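Side-chain contacts in glutaredoxin-glutathione complex (Polygonaceae, PDB 5KQA), which binds glutathione and, as a member of the glutaredoxin family, probably catalyses glutathione-dependent thiol-disulfide exchange: residues 54-57 with 58-62; 114-117 with 118-122. All blocks are in the same frame, centred on the assembly; numbering follows the deposited sequence.

Contact 1: residues 54-57 with 58-62; sequences KKLF and DQLGA
L56 and L60 meet one helical turn apart, with L56 CG 4.1 Å from L60 CD1. L56 places CG anti to its own nitrogen (chi1 176°), which leans the branch along the helix toward L60. L60 CD1 also comes obliquely to the F57 ring, 4.4 Å from F57 CD1. F57 CB and A62 CB are 4.5 Å apart, and the ring itself packs on L39 and V41 of strand 39-43. L56 and L60 both lie against H111. With an alanine in place of L60, the contacts of CD1 with L56 and the F57 ring would go, which would probably open a gap there and leave H111 with less apolar cover. Backbone bonds run from D58 N to K54 O at 2.8 Å, Q59 N to K55 O and L60 N to L56 O. A62 N then reaches back to F57 O at 3.0 Å, while G61 N bonds to D58 O. Among the charged groups, K54 NZ forms a salt bridge with E68 and D58 OD1 hydrogen-bonds to the Y64 hydroxyl, so both tie the helix to the chain that follows. The bonds of A62 N and G61 N, with the positive phi of G61 (78°), form a Schellman motif that ends helix 48-60, the helix of a beta-alpha-beta unit in the thioredoxin-like fold.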
ATOM      1  N   LYS A  54      -4.959   5.861   6.311  1.00 12.39           N
ATOM      2  CA  LYS A  54      -4.529   5.290   7.585  1.00 11.62           C
ATOM      3  C   LYS A  54      -5.596   5.495   8.659  1.00 12.46           C
ATOM      4  O   LYS A  54      -5.884   4.593   9.451  1.00  8.43           O
ATOM      5  CB  LYS A  54      -3.207   5.907   8.054  1.00 13.98           C
ATOM      6  CG  LYS A  54      -1.988   5.537   7.233  1.00 15.88           C
ATOM      7  CD  LYS A  54      -0.825   6.456   7.603  1.00 14.52           C
ATOM      8  CE  LYS A  54       0.317   6.340   6.626  1.00 20.75           C
ATOM      9  NZ  LYS A  54       1.416   7.324   6.917  1.00 15.72           N
ATOM     10  N   LYS A  55      -6.161   6.696   8.700  1.00  9.30           N
ATOM     11  CA  LYS A  55      -7.222   7.003   9.655  1.00 12.68           C
ATOM     12  C   LYS A  55      -8.443   6.089   9.452  1.00 13.82           C
ATOM     13  O   LYS A  55      -9.024   5.591  10.418  1.00 10.82           O
ATOM     14  CB  LYS A  55      -7.623   8.475   9.525  1.00 19.37           C
ATOM     15  CG  LYS A  55      -8.503   9.005  10.640  1.00 20.88           C
ATOM     16  CD  LYS A  55      -8.591  10.526  10.556  1.00 43.07           C
ATOM     17  CE  LYS A  55      -9.363  11.128  11.725  1.00 45.59           C
ATOM     18  NZ  LYS A  55     -10.810  10.764  11.705  1.00 51.45           N
ATOM     19  N   LEU A  56      -8.826   5.870   8.196  1.00  9.77           N
ATOM     20  CA  LEU A  56      -9.915   4.941   7.877  1.00 14.13           C
ATOM     21  C   LEU A  56      -9.623   3.538   8.399  1.00 13.84           C
ATOM     22  O   LEU A  56     -10.457   2.931   9.066  1.00 13.20           O
ATOM     23  CB  LEU A  56     -10.160   4.879   6.364  1.00 15.69           C
ATOM     24  CG  LEU A  56     -11.224   3.854   5.928  1.00 16.43           C
ATOM     25  CD1 LEU A  56     -12.619   4.363   6.210  1.00 20.09           C
ATOM     26  CD2 LEU A  56     -11.086   3.465   4.479  1.00 13.65           C
ATOM     27  N   PHE A  57      -8.443   3.016   8.078  1.00 12.19           N
ATOM     28  CA  PHE A  57      -8.058   1.685   8.537  1.00 14.67           C
ATOM     29  C   PHE A  57      -8.003   1.612  10.059  1.00 14.70           C
ATOM     30  O   PHE A  57      -8.382   0.597  10.637  1.00 15.17           O
ATOM     31  CB  PHE A  57      -6.706   1.273   7.941  1.00  9.51           C
ATOM     32  CG  PHE A  57      -6.758   1.003   6.479  1.00 11.14           C
ATOM     33  CD1 PHE A  57      -7.834   0.319   5.929  1.00 12.98           C
ATOM     34  CD2 PHE A  57      -5.747   1.440   5.644  1.00 10.89           C
ATOM     35  CE1 PHE A  57      -7.897   0.066   4.576  1.00 15.29           C
ATOM     36  CE2 PHE A  57      -5.808   1.195   4.284  1.00 10.05           C
ATOM     37  CZ  PHE A  57      -6.882   0.505   3.752  1.00 15.01           C
ATOM     38  N   ASP A  58      -7.530   2.676  10.708  1.00 10.90           N
ATOM     39  CA  ASP A  58      -7.528   2.731  12.174  1.00 18.37           C
ATOM     40  C   ASP A  58      -8.940   2.513  12.719  1.00 17.49           C
ATOM     41  O   ASP A  58      -9.169   1.667  13.592  1.00 16.38           O
ATOM     42  CB  ASP A  58      -6.987   4.077  12.687  1.00 17.28           C
ATOM     43  CG  ASP A  58      -5.488   4.256  12.435  1.00 19.96           C
ATOM     44  OD1 ASP A  58      -4.757   3.249  12.332  1.00 17.83           O
ATOM     45  OD2 ASP A  58      -5.039   5.421  12.348  1.00 22.87           O
ATOM     46  N   GLN A  59      -9.884   3.282  12.184  1.00 17.95           N
ATOM     47  CA  GLN A  59     -11.266   3.270  12.655  1.00 17.60           C
ATOM     48  C   GLN A  59     -11.976   1.943  12.337  1.00 20.09           C
ATOM     49  O   GLN A  59     -12.876   1.514  13.067  1.00 17.34           O
ATOM     50  CB  GLN A  59     -12.018   4.462  12.054  1.00 15.06           C
ATOM     51  CG  GLN A  59     -11.451   5.807  12.523  1.00 17.90           C
ATOM     52  CD  GLN A  59     -12.127   7.007  11.886  1.00 29.56           C
ATOM     53  OE1 GLN A  59     -12.580   6.945  10.744  1.00 29.42           O
ATOM     54  NE2 GLN A  59     -12.194   8.108  12.625  1.00 32.80           N
ATOM     55  N   LEU A  60     -11.552   1.283  11.264  1.00 13.74           N
ATOM     56  CA  LEU A  60     -12.113  -0.016  10.896  1.00 11.78           C
ATOM     57  C   LEU A  60     -11.547  -1.151  11.733  1.00 11.45           C
ATOM     58  O   LEU A  60     -12.021  -2.284  11.642  1.00 17.86           O
ATOM     59  CB  LEU A  60     -11.855  -0.329   9.424  1.00 17.10           C
ATOM     60  CG  LEU A  60     -12.531   0.511   8.350  1.00 18.10           C
ATOM     61  CD1 LEU A  60     -12.106  -0.025   6.989  1.00 17.45           C
ATOM     62  CD2 LEU A  60     -14.046   0.494   8.501  1.00 16.16           C
ATOM     63  N   GLY A  61     -10.522  -0.864  12.532  1.00 12.61           N
ATOM     64  CA  GLY A  61      -9.896  -1.889  13.358  1.00 16.78           C
ATOM     65  C   GLY A  61      -8.960  -2.804  12.580  1.00 18.51           C
ATOM     66  O   GLY A  61      -8.683  -3.939  12.980  1.00 11.75           O
ATOM     67  N   ALA A  62      -8.459  -2.307  11.459  1.00 17.45           N
ATOM     68  CA  ALA A  62      -7.598  -3.109  10.602  1.00 19.99           C
ATOM     69  C   ALA A  62      -6.130  -2.805  10.879  1.00 15.44           C
ATOM     70  O   ALA A  62      -5.747  -1.649  11.031  1.00 18.39           O
ATOM     71  CB  ALA A  62      -7.932  -2.860   9.128  1.00 17.53           C
TER

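Contact 2: residues 114-117 with 118-122; sequences GKLV and PMLTE
The tight side of this turn is apolar: L116 CG lies 3.8 Å from L120 CD1, and L116 CD1 touches the same methyl. With chi1 at -172°, L116 sends its CG out beside its own carbonyl carbon, on the side where L120 comes up. Both leucines are buried and pack on I96 of strand 93-96. M119 also reaches I96; its CG passes 3.1 Å from K115 O. The backbone bond from L120 N to L116 O is short, 2.8 Å, and M119 N bonds to K115 O. G114, with positive phi (80°), is the C-prime residue of the Schellman motif that ends helix 104-112. P118 lies four residues on, within helix 116-122, with its CD 3.4 Å from G114 O. The other side faces solvent. There V117, P118 and T121 are exposed, and V117 CG1 is 4.0 Å from T121 OG1. V117 O accepts two bonds, from T121 N at 2.8 Å and from T121 OG1 at 2.9 Å. The two donors come from opposite faces of the carbonyl plane, and the hydroxyl stands 39° out of it. K115 is exposed too, and its NZ turns back to D113 O.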
ATOM      1  N   GLY A 114     -19.193  -1.444   0.190  1.00 16.36           N
ATOM      2  CA  GLY A 114     -19.318  -2.506   1.173  1.00 15.46           C
ATOM      3  C   GLY A 114     -18.359  -3.671   1.012  1.00 15.64           C
ATOM      4  O   GLY A 114     -18.521  -4.705   1.656  1.00 15.39           O
ATOM      5  N   LYS A 115     -17.350  -3.507   0.163  1.00 23.54           N
ATOM      6  CA  LYS A 115     -16.431  -4.604  -0.146  1.00 25.58           C
ATOM      7  C   LYS A 115     -15.172  -4.633   0.724  1.00 15.03           C
ATOM      8  O   LYS A 115     -14.533  -5.674   0.855  1.00 17.06           O
ATOM      9  CB  LYS A 115     -16.022  -4.537  -1.619  1.00 23.78           C
ATOM     10  CG  LYS A 115     -17.194  -4.686  -2.589  1.00 37.78           C
ATOM     11  CD  LYS A 115     -17.851  -6.051  -2.468  1.00 29.85           C
ATOM     12  CE  LYS A 115     -19.154  -6.103  -3.252  1.00 44.45           C
ATOM     13  NZ  LYS A 115     -20.137  -5.135  -2.696  1.00 41.15           N
ATOM     14  N   LEU A 116     -14.817  -3.492   1.305  1.00 15.73           N
ATOM     15  CA  LEU A 116     -13.529  -3.343   1.992  1.00 20.42           C
ATOM     16  C   LEU A 116     -13.385  -4.223   3.237  1.00 11.34           C
ATOM     17  O   LEU A 116     -12.377  -4.912   3.400  1.00 11.75           O
ATOM     18  CB  LEU A 116     -13.306  -1.875   2.378  1.00 15.80           C
ATOM     19  CG  LEU A 116     -11.939  -1.498   2.944  1.00 12.91           C
ATOM     20  CD1 LEU A 116     -10.855  -1.910   1.977  1.00 17.89           C
ATOM     21  CD2 LEU A 116     -11.855   0.006   3.233  1.00  9.03           C
ATOM     22  N   VAL A 117     -14.375  -4.189   4.121  1.00  9.28           N
ATOM     23  CA  VAL A 117     -14.286  -4.968   5.362  1.00 16.85           C
ATOM     24  C   VAL A 117     -14.201  -6.478   5.100  1.00  7.67           C
ATOM     25  O   VAL A 117     -13.385  -7.161   5.720  1.00 12.56           O
ATOM     26  CB  VAL A 117     -15.472  -4.663   6.303  1.00 15.85           C
ATOM     27  CG1 VAL A 117     -15.516  -5.648   7.473  1.00 11.01           C
ATOM     28  CG2 VAL A 117     -15.349  -3.238   6.821  1.00 19.40           C
ATOM     29  N   PRO A 118     -15.036  -7.007   4.187  1.00 11.35           N
ATOM     30  CA  PRO A 118     -14.914  -8.432   3.851  1.00 12.96           C
ATOM     31  C   PRO A 118     -13.550  -8.777   3.245  1.00 13.43           C
ATOM     32  O   PRO A 118     -13.030  -9.854   3.532  1.00 12.32           O
ATOM     33  CB  PRO A 118     -16.037  -8.656   2.824  1.00 13.23           C
ATOM     34  CG  PRO A 118     -17.041  -7.578   3.129  1.00 11.91           C
ATOM     35  CD  PRO A 118     -16.212  -6.387   3.544  1.00 12.81           C
ATOM     36  N   MET A 119     -12.997  -7.895   2.411  1.00 10.20           N
ATOM     37  CA  MET A 119     -11.663  -8.111   1.838  1.00 13.27           C
ATOM     38  C   MET A 119     -10.612  -8.134   2.934  1.00 13.50           C
ATOM     39  O   MET A 119      -9.699  -8.967   2.917  1.00 10.62           O
ATOM     40  CB  MET A 119     -11.300  -7.017   0.829  1.00 13.82           C
ATOM     41  CG  MET A 119     -12.091  -7.011  -0.462  1.00 34.77           C
ATOM     42  SD  MET A 119     -11.720  -5.509  -1.405  1.00 35.59           S
ATOM     43  CE  MET A 119      -9.945  -5.478  -1.255  1.00 23.54           C
ATOM     44  N   LEU A 120     -10.745  -7.198   3.875  1.00  9.37           N
ATOM     45  CA  LEU A 120      -9.817  -7.071   4.992  1.00  9.62           C
ATOM     46  C   LEU A 120      -9.909  -8.282   5.915  1.00 14.23           C
ATOM     47  O   LEU A 120      -8.916  -8.737   6.467  1.00  9.96           O
ATOM     48  CB  LEU A 120     -10.097  -5.782   5.774  1.00  7.59           C
ATOM     49  CG  LEU A 120      -9.662  -4.478   5.094  1.00  9.87           C
ATOM     50  CD1 LEU A 120     -10.218  -3.266   5.832  1.00 12.32           C
ATOM     51  CD2 LEU A 120      -8.144  -4.383   5.020  1.00 10.90           C
ATOM     52  N   THR A 121     -11.115  -8.811   6.062  1.00 13.24           N
ATOM     53  CA  THR A 121     -11.337  -9.974   6.900  1.00 13.16           C
ATOM     54  C   THR A 121     -10.826 -11.240   6.222  1.00 17.70           C
ATOM     55  O   THR A 121     -10.236 -12.102   6.868  1.00 20.18           O
ATOM     56  CB  THR A 121     -12.835 -10.133   7.234  1.00 13.95           C
ATOM     57  OG1 THR A 121     -13.292  -8.964   7.927  1.00 17.48           O
ATOM     58  CG2 THR A 121     -13.066 -11.362   8.100  1.00 14.68           C
ATOM     59  N   GLU A 122     -11.052 -11.336   4.915  1.00 12.62           N
ATOM     60  CA  GLU A 122     -10.722 -12.532   4.145  1.00 16.19           C
ATOM     61  C   GLU A 122      -9.226 -12.841   4.210  1.00 20.86           C
ATOM     62  O   GLU A 122      -8.815 -14.005   4.154  1.00 19.89           O
ATOM     63  CB  GLU A 122     -11.176 -12.360   2.680  1.00 17.92           C
ATOM     64  CG  GLU A 122     -11.146 -13.626   1.812  1.00 29.50           C
ATOM     65  CD  GLU A 122      -9.977 -13.665   0.822  1.00 34.24           C
ATOM     66  OE1 GLU A 122      -9.043 -12.845   0.947  1.00 31.08           O
ATOM     67  OE2 GLU A 122      -9.989 -14.523  -0.091  1.00 32.37           O
TER

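Overall arrangement
Helix 20-35 comes first from the N terminus. Strand 39-43 then leads into helix 48-60, where contact 1 forms the last turns and the exit toward strand 65-68. The chain then runs through helix 75-86, strands 93-96 and 99-102, and helix 104-112 before contact 2 opens. Each contact is local and spans one continuous stretch, closing no long loop. They lie in series, neither nested nor crossed. Their centres are about 12 Å apart, yet they touch: L116 CD2 is 3.8 Å from both L56 CD2 and L60 CD1, and A62 packs on L120. This joins the end of helix 48-60 to the C-terminal helix 116-122.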